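Local coordinates for putative oxidoreductase (Bacteroides fragilis NCTC 9343, PDB 3FHL), which is a putative oxidoreductase of the Gfo/Idh/MocA family that probably binds a nicotinamide adenine dinucleotide cofactor in its Rossmann domain, at residues C[66-71]-C[91-96]; C[122-127]-C[180-185]; C[147-152]-C[244-249]. One frame throughout, in Å; residues are numbered along the deposited sequence.

Interaction 1 of 3, residues C[66-71]-C[91-96]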
loop_
_atom_site.group_PDB
_atom_site.type_symbol
_atom_site.label_atom_id
_atom_site.label_comp_id
_atom_site.label_asym_id
_atom_site.label_seq_id
_atom_site.Cartn_x
_atom_site.Cartn_y
_atom_site.Cartn_z
ATOM N N ILE C 66 47.030 -4.994 -10.913
ATOM C CA ILE C 66 45.564 -4.962 -10.716
ATOM C C ILE C 66 45.012 -3.533 -10.810
ATOM O O ILE C 66 45.536 -2.619 -10.179
ATOM C CB ILE C 66 45.115 -5.717 -9.426
ATOM C CG1 ILE C 66 45.207 -7.232 -9.655
ATOM C CG2 ILE C 66 43.670 -5.341 -9.032
ATOM C CD1 ILE C 66 45.000 -8.106 -8.390
ATOM N N ASP C 67 43.987 -3.353 -11.643
ATOM C CA ASP C 67 43.327 -2.055 -11.819
ATOM C C ASP C 67 42.153 -1.900 -10.858
ATOM O O ASP C 67 41.863 -0.796 -10.391
ATOM C CB ASP C 67 42.793 -1.928 -13.257
ATOM C CG ASP C 67 43.891 -2.027 -14.310
ATOM O OD1 ASP C 67 44.851 -1.233 -14.236
ATOM O OD2 ASP C 67 43.786 -2.883 -15.216
ATOM N N LEU C 68 41.471 -3.014 -10.593
ATOM C CA LEU C 68 40.191 -3.002 -9.869
ATOM C C LEU C 68 40.082 -4.137 -8.866
ATOM O O LEU C 68 40.384 -5.293 -9.181
ATOM C CB LEU C 68 39.013 -3.058 -10.857
ATOM C CG LEU C 68 37.561 -3.142 -10.328
ATOM C CD1 LEU C 68 37.150 -1.847 -9.666
ATOM C CD2 LEU C 68 36.586 -3.489 -11.449
ATOM N N ILE C 69 39.646 -3.794 -7.656
ATOM C CA ILE C 69 39.375 -4.783 -6.623
ATOM C C ILE C 69 37.891 -4.740 -6.237
ATOM O O ILE C 69 37.340 -3.676 -5.971
ATOM C CB ILE C 69 40.284 -4.597 -5.376
ATOM C CG1 ILE C 69 41.740 -4.939 -5.730
ATOM C CG2 ILE C 69 39.828 -5.495 -4.205
ATOM C CD1 ILE C 69 42.724 -4.682 -4.594
ATOM N N VAL C 70 37.259 -5.911 -6.245
ATOM C CA VAL C 70 35.875 -6.067 -5.805
ATOM C C VAL C 70 35.875 -6.589 -4.373
ATOM O O VAL C 70 36.247 -7.749 -4.118
ATOM C CB VAL C 70 35.088 -7.014 -6.743
ATOM C CG1 VAL C 70 33.634 -7.194 -6.252
ATOM C CG2 VAL C 70 35.096 -6.472 -8.173
ATOM N N VAL C 71 35.470 -5.725 -3.443
ATOM C CA VAL C 71 35.438 -6.049 -2.008
ATOM C C VAL C 71 34.082 -6.698 -1.659
ATOM O O VAL C 71 33.062 -6.014 -1.497
ATOM C CB VAL C 71 35.763 -4.787 -1.140
ATOM C CG1 VAL C 71 35.659 -5.057 0.374
ATOM C CG2 VAL C 71 37.165 -4.269 -1.470
ATOM N N ASN C 91 41.310 0.981 -8.050
ATOM C CA ASN C 91 39.887 1.344 -8.142
ATOM C C ASN C 91 39.112 0.273 -7.372
ATOM O O ASN C 91 39.566 -0.879 -7.299
ATOM C CB ASN C 91 39.416 1.413 -9.597
ATOM C CG ASN C 91 40.105 2.506 -10.379
ATOM O OD1 ASN C 91 39.844 3.699 -10.189
ATOM N ND2 ASN C 91 40.989 2.105 -11.278
ATOM N N VAL C 92 37.973 0.639 -6.768
ATOM C CA VAL C 92 37.315 -0.263 -5.797
ATOM C C VAL C 92 35.797 -0.391 -5.968
ATOM O O VAL C 92 35.085 0.608 -6.115
ATOM C CB VAL C 92 37.635 0.152 -4.305
ATOM C CG1 VAL C 92 36.913 -0.740 -3.298
ATOM C CG2 VAL C 92 39.114 0.083 -4.025
ATOM N N VAL C 93 35.323 -1.632 -5.950
ATOM C CA VAL C 93 33.897 -1.923 -5.742
ATOM C C VAL C 93 33.700 -2.501 -4.341
ATOM O O VAL C 93 34.398 -3.442 -3.952
ATOM C CB VAL C 93 33.352 -2.898 -6.820
ATOM C CG1 VAL C 93 31.975 -3.481 -6.426
ATOM C CG2 VAL C 93 33.236 -2.174 -8.129
ATOM N N VAL C 94 32.764 -1.930 -3.578
ATOM C CA VAL C 94 32.384 -2.518 -2.292
ATOM C C VAL C 94 30.943 -3.022 -2.334
ATOM O O VAL C 94 30.037 -2.345 -2.830
ATOM C CB VAL C 94 32.513 -1.545 -1.094
ATOM C CG1 VAL C 94 32.626 -2.328 0.228
ATOM C CG2 VAL C 94 33.704 -0.617 -1.254
ATOM N N GLU C 95 30.752 -4.223 -1.813
ATOM C CA GLU C 95 29.417 -4.739 -1.567
ATOM C C GLU C 95 28.822 -4.127 -0.320
ATOM O O GLU C 95 29.552 -3.735 0.602
ATOM C CB GLU C 95 29.466 -6.242 -1.401
ATOM C CG GLU C 95 29.344 -6.954 -2.709
ATOM C CD GLU C 95 28.814 -8.353 -2.554
ATOM O OE1 GLU C 95 29.129 -9.009 -1.536
ATOM O OE2 GLU C 95 28.092 -8.808 -3.471
ATOM N N LYS C 96 27.494 -4.046 -0.297
ATOM C CA LYS C 96 26.751 -3.724 0.921
ATOM C C LYS C 96 26.959 -4.829 1.954
ATOM O O LYS C 96 26.911 -6.013 1.605
ATOM C CB LYS C 96 25.263 -3.573 0.621
ATOM C CG LYS C 96 24.918 -2.319 -0.171
ATOM C CD LYS C 96 23.638 -2.523 -0.972
ATOM C CE LYS C 96 22.452 -2.847 -0.069
ATOM N NZ LYS C 96 21.226 -3.145 -0.879
#
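With chi1 of 176°, Leu68 swings its CG over toward the carbonyl side, and CD1 comes to rest 3.5 Å from Asn91 O; Asn91 CG, turned to the backbone N side (chi1 -64°), faces back toward Asp67. These residues start two parallel neighbours of the Rossmann sheet, strands 68-71 and 91-95, joined through helix 78-87 as a beta-alpha-beta unit. The strand axes approach to 4.6 Å and run at 13° to each other. Ile69 and Val71 each give their N-H to the 91-95 strand and take one back on their carbonyls, and the last bond, from Glu95 N to Val71 O, is nearly straight. On the face of Leu68 and Val70, Val70 CG1 and Val93 CG1 lie side by side, 4.1 Å apart, against helix 309-320, which adds Phe310 and Tyr311. Helix 78-87 packs on the other face, where Val71 presents CG1 to Val94 CG1 and CG2 to Val92 CG1, so its two methyls meet different neighbours. Glu95 OE2 hydrogen-bonds His21 NE2. At the opening end, Asp67 O takes two N-H groups from one residue: Asn91 N at 3.0 Å and Asn91 ND2 at 3.2 Å. The two donors reach it from opposite faces of its carbonyl plane, while Asn91 OD1 accepts from Met118 N, which fixes the amide's rotation.

Interaction 2 of 3, residues C[122-127]-C[180-185]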
loop_
_atom_site.group_PDB
_atom_site.type_symbol
_atom_site.label_atom_id
_atom_site.label_comp_id
_atom_site.label_asym_id
_atom_site.label_seq_id
_atom_site.Cartn_x
_atom_site.Cartn_y
_atom_site.Cartn_z
ATOM N N TYR C 122 28.143 -1.700 -4.924
ATOM C CA TYR C 122 27.341 -2.626 -5.731
ATOM C C TYR C 122 25.855 -2.573 -5.361
ATOM O O TYR C 122 25.454 -3.036 -4.292
ATOM C CB TYR C 122 27.860 -4.051 -5.560
ATOM C CG TYR C 122 27.247 -5.052 -6.515
ATOM C CD1 TYR C 122 27.412 -4.922 -7.895
ATOM C CD2 TYR C 122 26.529 -6.141 -6.038
ATOM C CE1 TYR C 122 26.870 -5.843 -8.780
ATOM C CE2 TYR C 122 25.984 -7.063 -6.905
ATOM C CZ TYR C 122 26.162 -6.914 -8.274
ATOM O OH TYR C 122 25.610 -7.825 -9.133
ATOM N N GLN C 123 25.050 -2.005 -6.250
ATOM C CA GLN C 123 23.594 -1.983 -6.088
ATOM C C GLN C 123 22.972 -2.505 -7.374
ATOM O O GLN C 123 22.635 -1.739 -8.278
ATOM C CB GLN C 123 23.100 -0.563 -5.752
ATOM C CG GLN C 123 23.771 0.053 -4.511
ATOM C CD GLN C 123 22.971 1.175 -3.888
ATOM O OE1 GLN C 123 21.910 0.944 -3.316
ATOM N NE2 GLN C 123 23.487 2.398 -3.974
ATOM N N ASN C 124 22.817 -3.824 -7.458
ATOM C CA ASN C 124 22.466 -4.463 -8.718
ATOM C C ASN C 124 21.013 -4.394 -9.166
ATOM O O ASN C 124 20.721 -4.633 -10.342
ATOM C CB ASN C 124 22.914 -5.923 -8.727
ATOM C CG ASN C 124 22.308 -6.746 -7.607
ATOM O OD1 ASN C 124 21.644 -6.247 -6.709
ATOM N ND2 ASN C 124 22.564 -8.029 -7.653
ATOM N N ARG C 125 20.106 -4.065 -8.247
ATOM C CA ARG C 125 18.686 -4.064 -8.589
ATOM C C ARG C 125 18.271 -2.874 -9.439
ATOM O O ARG C 125 17.132 -2.797 -9.905
ATOM C CB ARG C 125 17.805 -4.263 -7.351
ATOM C CG ARG C 125 17.908 -5.704 -6.805
ATOM C CD ARG C 125 16.763 -6.035 -5.876
ATOM N NE ARG C 125 16.884 -7.371 -5.290
ATOM C CZ ARG C 125 16.450 -8.496 -5.860
ATOM N NH1 ARG C 125 15.869 -8.477 -7.061
ATOM N NH2 ARG C 125 16.612 -9.649 -5.223
ATOM N N ARG C 126 19.227 -1.986 -9.703
ATOM C CA ARG C 126 19.068 -0.983 -10.748
ATOM C C ARG C 126 19.017 -1.638 -12.133
ATOM O O ARG C 126 18.547 -1.036 -13.094
ATOM C CB ARG C 126 20.218 0.015 -10.696
ATOM C CG ARG C 126 20.298 0.777 -9.397
ATOM C CD ARG C 126 21.174 1.978 -9.555
ATOM N NE ARG C 126 21.549 2.600 -8.290
ATOM C CZ ARG C 126 22.390 3.623 -8.208
ATOM N NH1 ARG C 126 22.690 4.161 -7.037
ATOM N NH2 ARG C 126 22.928 4.115 -9.314
ATOM N N TRP C 127 19.476 -2.885 -12.218
ATOM C CA TRP C 127 19.429 -3.624 -13.486
ATOM C C TRP C 127 18.491 -4.831 -13.435
ATOM O O TRP C 127 18.616 -5.750 -14.236
ATOM C CB TRP C 127 20.845 -4.047 -13.915
ATOM C CG TRP C 127 21.734 -2.878 -14.289
ATOM C CD1 TRP C 127 21.818 -2.263 -15.515
ATOM C CD2 TRP C 127 22.630 -2.178 -13.430
ATOM N NE1 TRP C 127 22.719 -1.219 -15.463
ATOM C CE2 TRP C 127 23.235 -1.149 -14.198
ATOM C CE3 TRP C 127 22.982 -2.310 -12.080
ATOM C CZ2 TRP C 127 24.172 -0.269 -13.660
ATOM C CZ3 TRP C 127 23.924 -1.434 -11.551
ATOM C CH2 TRP C 127 24.502 -0.423 -12.340
ATOM N N GLY C 180 14.534 -2.837 1.884
ATOM C CA GLY C 180 14.262 -1.415 1.766
ATOM C C GLY C 180 15.382 -0.640 1.107
ATOM O O GLY C 180 15.106 0.288 0.345
ATOM N N SER C 181 16.635 -1.014 1.392
ATOM C CA SER C 181 17.794 -0.406 0.724
ATOM C C SER C 181 17.632 -0.435 -0.796
ATOM O O SER C 181 17.776 0.596 -1.441
ATOM C CB SER C 181 19.115 -1.070 1.137
ATOM O OG SER C 181 19.091 -2.465 0.863
ATOM N N HIS C 182 17.271 -1.591 -1.354
ATOM C CA HIS C 182 17.075 -1.706 -2.806
ATOM C C HIS C 182 15.970 -0.793 -3.341
ATOM O O HIS C 182 16.132 -0.173 -4.389
ATOM C CB HIS C 182 16.762 -3.153 -3.221
ATOM C CG HIS C 182 17.834 -4.136 -2.880
ATOM N ND1 HIS C 182 19.036 -4.189 -3.549
ATOM C CD2 HIS C 182 17.865 -5.137 -1.969
ATOM C CE1 HIS C 182 19.771 -5.164 -3.048
ATOM N NE2 HIS C 182 19.082 -5.757 -2.090
ATOM N N LEU C 183 14.851 -0.712 -2.622
ATOM C CA LEU C 183 13.688 0.052 -3.087
ATOM C C LEU C 183 13.921 1.543 -2.985
ATOM O O LEU C 183 13.490 2.298 -3.853
ATOM C CB LEU C 183 12.421 -0.319 -2.285
ATOM C CG LEU C 183 12.011 -1.804 -2.302
ATOM C CD1 LEU C 183 10.652 -1.988 -1.674
ATOM C CD2 LEU C 183 11.991 -2.376 -3.738
ATOM N N ILE C 184 14.526 1.960 -1.877
ATOM C CA ILE C 184 14.880 3.356 -1.661
ATOM C C ILE C 184 15.904 3.825 -2.704
ATOM O O ILE C 184 15.732 4.886 -3.302
ATOM C CB ILE C 184 15.431 3.598 -0.235
ATOM C CG1 ILE C 184 14.329 3.394 0.817
ATOM C CG2 ILE C 184 15.949 5.017 -0.132
ATOM C CD1 ILE C 184 14.830 3.072 2.216
ATOM N N ASP C 185 16.953 3.027 -2.923
ATOM C CA ASP C 185 17.937 3.343 -3.977
ATOM C C ASP C 185 17.295 3.629 -5.335
ATOM O O ASP C 185 17.552 4.672 -5.948
ATOM C CB ASP C 185 18.971 2.230 -4.109
ATOM C CG ASP C 185 19.990 2.513 -5.205
ATOM O OD1 ASP C 185 20.726 3.536 -5.104
ATOM O OD2 ASP C 185 20.044 1.709 -6.165
HETATM O O HOH W 1 20.214 -2.557 -5.680
#
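Arg125 sets its CD over one face of the His182 imidazole, 3.9 Å from the ring centroid, in a CH-pi contact. Its guanidinium, turned 89° to the ring, runs on past CD2 to a salt bridge with Asp128. A water ties the same pair together, accepting from Arg125 N and lying 2.9 Å from His182 ND1 at the edge of the ring, in its plane. One turn further along the helix, Asp185 is held by Arg126 in a side-on, two-pronged salt bridge: NE meets OD2 at 2.8 Å and NH1 meets OD1 at 2.8 Å, each oxygen using its syn lone pair. Guanidinium and carboxylate are nearly coplanar, 24° apart. The Arg126 chain is extended from CG to NE, which carries the head group across to the acid; NH1 also bridges to Asp330, and NH2 bonds Glu325 O. Two carboxylates around one buried guanidinium would probably stabilise its positive charge. Gln123 and Asp185 approach head-on from opposite directions, Gln123 OE1 ending 3.1 Å from Asp185 CG. The contact is an interdomain one: the loop leaving the last Rossmann strand, 119-122, for helix 129-139 is pinned to the first turns of helix 180-191 of the C-terminal alpha/beta domain, with helix 328-347 touching Gln123 and strand 146-154 reaching Arg125 through Phe153.

Interaction 3 of 3, residues C[147-152]-C[244-249]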
loop_
_atom_site.group_PDB
_atom_site.type_symbol
_atom_site.label_atom_id
_atom_site.label_comp_id
_atom_site.label_asym_id
_atom_site.label_seq_id
_atom_site.Cartn_x
_atom_site.Cartn_y
_atom_site.Cartn_z
ATOM N N VAL C 147 1.958 10.454 -11.646
ATOM C CA VAL C 147 1.459 11.011 -10.382
ATOM C C VAL C 147 1.719 10.123 -9.170
ATOM O O VAL C 147 1.751 10.616 -8.039
ATOM C CB VAL C 147 -0.045 11.417 -10.464
ATOM C CG1 VAL C 147 -0.292 12.370 -11.624
ATOM C CG2 VAL C 147 -0.961 10.188 -10.584
ATOM N N GLU C 148 1.921 8.822 -9.388
ATOM C CA GLU C 148 2.105 7.906 -8.269
ATOM C C GLU C 148 3.024 6.744 -8.615
ATOM O O GLU C 148 2.944 6.200 -9.706
ATOM C CB GLU C 148 0.745 7.373 -7.766
ATOM C CG GLU C 148 0.869 6.400 -6.585
ATOM C CD GLU C 148 -0.434 6.155 -5.830
ATOM O OE1 GLU C 148 -1.511 6.144 -6.474
ATOM O OE2 GLU C 148 -0.360 5.954 -4.591
ATOM N N TYR C 149 3.874 6.375 -7.659
ATOM C CA TYR C 149 4.857 5.316 -7.822
ATOM C C TYR C 149 4.795 4.461 -6.576
ATOM O O TYR C 149 5.041 4.946 -5.461
ATOM C CB TYR C 149 6.250 5.959 -7.934
ATOM C CG TYR C 149 7.448 5.029 -7.945
ATOM C CD1 TYR C 149 7.907 4.471 -9.146
ATOM C CD2 TYR C 149 8.151 4.751 -6.770
ATOM C CE1 TYR C 149 9.028 3.665 -9.171
ATOM C CE2 TYR C 149 9.271 3.935 -6.774
ATOM C CZ TYR C 149 9.711 3.402 -7.984
ATOM O OH TYR C 149 10.812 2.593 -7.995
ATOM N N GLU C 150 4.472 3.191 -6.771
ATOM C CA GLU C 150 4.439 2.216 -5.687
ATOM C C GLU C 150 5.380 1.091 -6.009
ATOM O O GLU C 150 5.341 0.536 -7.111
ATOM C CB GLU C 150 3.035 1.646 -5.517
ATOM C CG GLU C 150 2.005 2.707 -5.117
ATOM C CD GLU C 150 0.582 2.278 -5.392
ATOM O OE1 GLU C 150 0.186 1.157 -4.999
ATOM O OE2 GLU C 150 -0.145 3.073 -6.006
ATOM N N SER C 151 6.211 0.733 -5.044
ATOM C CA SER C 151 7.198 -0.310 -5.261
ATOM C C SER C 151 7.201 -1.204 -4.022
ATOM O O SER C 151 7.403 -0.731 -2.910
ATOM C CB SER C 151 8.578 0.338 -5.531
ATOM O OG SER C 151 9.646 -0.593 -5.464
ATOM N N THR C 152 6.971 -2.499 -4.217
ATOM C CA THR C 152 6.779 -3.423 -3.113
ATOM C C THR C 152 7.484 -4.750 -3.328
ATOM O O THR C 152 7.393 -5.309 -4.416
ATOM C CB THR C 152 5.258 -3.762 -2.942
ATOM O OG1 THR C 152 4.516 -2.557 -2.763
ATOM C CG2 THR C 152 4.987 -4.740 -1.762
ATOM N N PHE C 244 5.507 -3.390 -8.906
ATOM C CA PHE C 244 5.361 -1.976 -9.227
ATOM C C PHE C 244 3.928 -1.666 -9.589
ATOM O O PHE C 244 3.264 -2.446 -10.281
ATOM C CB PHE C 244 6.249 -1.565 -10.408
ATOM C CG PHE C 244 7.717 -1.435 -10.065
ATOM C CD1 PHE C 244 8.630 -2.392 -10.506
ATOM C CD2 PHE C 244 8.188 -0.358 -9.309
ATOM C CE1 PHE C 244 10.006 -2.278 -10.186
ATOM C CE2 PHE C 244 9.543 -0.246 -8.990
ATOM C CZ PHE C 244 10.452 -1.199 -9.426
ATOM N N ALA C 245 3.451 -0.515 -9.130
ATOM C CA ALA C 245 2.216 0.040 -9.664
ATOM C C ALA C 245 2.484 1.510 -9.853
ATOM O O ALA C 245 2.783 2.210 -8.898
ATOM C CB ALA C 245 1.037 -0.176 -8.706
ATOM N N LEU C 246 2.409 1.956 -11.099
ATOM C CA LEU C 246 2.623 3.359 -11.414
ATOM C C LEU C 246 1.357 3.897 -12.028
ATOM O O LEU C 246 0.696 3.192 -12.771
ATOM C CB LEU C 246 3.794 3.519 -12.393
ATOM C CG LEU C 246 5.204 3.498 -11.784
ATOM C CD1 LEU C 246 5.621 2.115 -11.384
ATOM C CD2 LEU C 246 6.191 4.043 -12.803
ATOM N N HIS C 247 1.033 5.149 -11.718
ATOM C CA HIS C 247 -0.187 5.755 -12.230
ATOM C C HIS C 247 0.169 7.108 -12.783
ATOM O O HIS C 247 0.904 7.856 -12.155
ATOM C CB HIS C 247 -1.253 5.892 -11.108
ATOM C CG HIS C 247 -1.720 4.573 -10.556
ATOM N ND1 HIS C 247 -2.397 3.648 -11.318
ATOM C CD2 HIS C 247 -1.582 4.019 -9.329
ATOM C CE1 HIS C 247 -2.646 2.575 -10.590
ATOM N NE2 HIS C 247 -2.169 2.777 -9.373
ATOM N N GLY C 248 -0.357 7.415 -13.963
ATOM C CA GLY C 248 -0.186 8.737 -14.546
ATOM C C GLY C 248 -1.503 9.285 -15.039
ATOM O O GLY C 248 -2.553 8.633 -14.895
ATOM N N THR C 249 -1.451 10.476 -15.627
ATOM C CA THR C 249 -2.649 11.136 -16.177
ATOM C C THR C 249 -3.328 10.333 -17.285
ATOM O O THR C 249 -4.549 10.369 -17.420
ATOM C CB THR C 249 -2.339 12.574 -16.697
ATOM O OG1 THR C 249 -1.246 12.535 -17.640
ATOM C CG2 THR C 249 -1.962 13.480 -15.528
#
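Tyr149 and Phe244 project from the same face of the sheet as neighbours, their rings oblique at 51° and Tyr149 OH at the edge of the Phe244 ring, 3.3 Å from CE2. Tyr149 CD1 also rests 3.9 Å from Leu246 CG, while Ser151 CB and OG come up to the same Phe244 CE2. On the other face Glu148 OE1 and Glu150 OE2 both approach His247 CD2, at 3.6 and 3.7 Å; OE2 lies in the plane of the imidazole, at its edge. Backbone pairing sets this register: Glu150 and Ala245 exchange both N-H...O bonds, and His247 N donates to Glu148 O. His247 O takes two donors, Val147 N at 2.8 Å and Glu148 N at 3.1 Å. Further out, helices 129-139 and 180-191 pack on the aromatic face, whereas Lys232 of the second subunit bridges both glutamates. His247 bonds Ser252 through ND1 and Glu241 of the second subunit through NE2. Val147 and Glu148 facing a single His247 form a classic beta bulge, set in an antiparallel pair of the large mixed sheet of the C-terminal alpha/beta domain, whose glutamate face meets the partner subunit.

How the interactions relate
Along the chain, interaction 1 closes before the others open; the segments of interactions 2 and 3 alternate in sequence. The three run from the Rossmann sheet to the C-terminal sheet, with centres of interactions 1 and 3 about 35 Å apart, on opposite sides of the chain's centre. Interaction 2 sits only about 3 Å from that centre, its own centre about 18 Å from interaction 1 and about 17 Å from interaction 3. It touches both: Val94 O bonds Tyr122 N as strand 119-122 joins the parallel sheet, Lys96 NZ reaches Ser181 OG on helix 180-191, and Leu183 of that helix packs on Ser151. The middle contact thus connects the nucleotide-binding fold with the sheet that meets the second subunit.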